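PDB 6BLK: signal transduction histidine-protein kinase/phosphatase MprB from Mycobacterium hassiacum, which probably autophosphorylates on a histidine using ATP and acts as a phosphatase in a mycobacterial two-component system, this chain being its ATP-binding domain. Local coordinates for residues A[74-77]-A[78-81]. Numbering follows the deposited sequence.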
loop_
_atom_site.group_PDB
_atom_site.type_symbol
_atom_site.label_atom_id
_atom_site.label_comp_id
_atom_site.label_asym_id
_atom_site.label_seq_id
_atom_site.Cartn_x
_atom_site.Cartn_y
_atom_site.Cartn_z
ATOM N N GLN A 74 -2.662 -5.448 -14.202
ATOM C CA GLN A 74 -2.927 -4.443 -15.232
ATOM C C GLN A 74 -4.435 -4.233 -15.379
ATOM O O GLN A 74 -5.199 -5.190 -15.407
ATOM C CB GLN A 74 -2.350 -4.909 -16.570
ATOM C CG GLN A 74 -2.510 -3.888 -17.703
ATOM C CD GLN A 74 -1.710 -4.225 -18.936
ATOM O OE1 GLN A 74 -1.122 -5.294 -19.047
ATOM N NE2 GLN A 74 -1.682 -3.288 -19.890
ATOM N N ILE A 75 -4.873 -2.979 -15.467
ATOM C CA ILE A 75 -6.292 -2.664 -15.601
ATOM C C ILE A 75 -6.642 -1.961 -16.916
ATOM O O ILE A 75 -7.831 -1.910 -17.262
ATOM C CB ILE A 75 -6.802 -1.829 -14.398
ATOM C CG1 ILE A 75 -6.057 -0.475 -14.311
ATOM C CG2 ILE A 75 -6.666 -2.612 -13.124
ATOM C CD1 ILE A 75 -6.639 0.516 -13.289
ATOM N N ASP A 76 -5.661 -1.436 -17.678
ATOM C CA ASP A 76 -5.823 -0.919 -19.044
ATOM C C ASP A 76 -4.449 -0.876 -19.729
ATOM O O ASP A 76 -3.431 -1.233 -19.108
ATOM C CB ASP A 76 -6.539 0.448 -19.023
ATOM C CG ASP A 76 -5.751 1.539 -18.347
ATOM O OD1 ASP A 76 -4.615 1.806 -18.755
ATOM O OD2 ASP A 76 -6.291 2.162 -17.407
ATOM N N PRO A 77 -4.355 -0.494 -21.018
ATOM C CA PRO A 77 -3.055 -0.555 -21.700
ATOM C C PRO A 77 -1.952 0.241 -21.022
ATOM O O PRO A 77 -0.769 -0.086 -21.209
ATOM C CB PRO A 77 -3.379 -0.009 -23.102
ATOM C CG PRO A 77 -4.823 -0.322 -23.269
ATOM C CD PRO A 77 -5.435 -0.106 -21.934
ATOM N N GLY A 78 -2.282 1.259 -20.222
ATOM C CA GLY A 78 -1.233 2.039 -19.599
ATOM C C GLY A 78 -1.264 2.119 -18.080
ATOM O O GLY A 78 -0.504 2.905 -17.507
ATOM N N HIS A 79 -2.063 1.292 -17.418
ATOM C CA HIS A 79 -2.138 1.384 -15.965
ATOM C C HIS A 79 -2.281 0.023 -15.305
ATOM O O HIS A 79 -2.921 -0.879 -15.835
ATOM C CB HIS A 79 -3.311 2.253 -15.518
ATOM C CG HIS A 79 -3.245 3.663 -15.993
ATOM N ND1 HIS A 79 -3.624 4.036 -17.266
ATOM C CD2 HIS A 79 -2.833 4.791 -15.371
ATOM C CE1 HIS A 79 -3.440 5.337 -17.407
ATOM N NE2 HIS A 79 -2.961 5.820 -16.276
ATOM N N ALA A 80 -1.772 -0.065 -14.075
ATOM C CA ALA A 80 -1.950 -1.226 -13.237
ATOM C C ALA A 80 -2.361 -0.749 -11.857
ATOM O O ALA A 80 -2.200 0.418 -11.506
ATOM C CB ALA A 80 -0.680 -2.074 -13.121
ATOM N N GLU A 81 -2.956 -1.655 -11.118
ATOM C CA GLU A 81 -3.474 -1.350 -9.802
ATOM C C GLU A 81 -2.819 -2.278 -8.799
ATOM O O GLU A 81 -2.880 -3.499 -8.958
ATOM C CB GLU A 81 -4.997 -1.511 -9.781
ATOM C CG GLU A 81 -5.634 -1.058 -8.509
ATOM C CD GLU A 81 -7.097 -1.495 -8.392
ATOM O OE1 GLU A 81 -7.473 -2.504 -9.024
ATOM O OE2 GLU A 81 -7.867 -0.846 -7.649
#
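With chi1 at 65°, Asp76 carries its carboxylate between its own backbone N and carbonyl carbon, while His79 sets its ring anti to its carbonyl carbon; together these torsions bring Asp76 OD1 to the ring edge. His79 ND1 donates to Asp76 OD1 over 2.9 Å, in the ring plane and on the syn lone pair, although carboxylate and ring planes stand 75° apart. The same oxygen accepts a second hydrogen bond, from Gly78 N at 2.8 Å, nearly along its C-O axis, so two donors fix OD1 against the hairpin tip, an Asx turn nested in the type I turn from Asp76 to His79. A classic beta bulge explains the register shift: Ile75 and Asp76 both face His79, whose O takes a hydrogen bond from Ile75 N (2.9 Å) and a weak one from Asp76 N (3.3 Å). The extended Gln74 chain runs alongside its own strand past His79 O and reaches Asp76 O with NE2 at 2.8 Å, 44° above the carbonyl plane. Farther from the turn, Ile75 CG2 rests on Glu81 CB (3.9 Å), the two side chains crossing at about a right angle. Within the HATPase_c domain, away from the ATP site, the turn joins inner strands 67-76 and 79-85 at the surface; Gln74 and Ala80 touch Trp38 of strand 30-40, whereas Ile75, His79 and Glu81 lean on Val152 of strand 147-154, where Glu81 OE2 is hydrogen-bonded to His150 ND1.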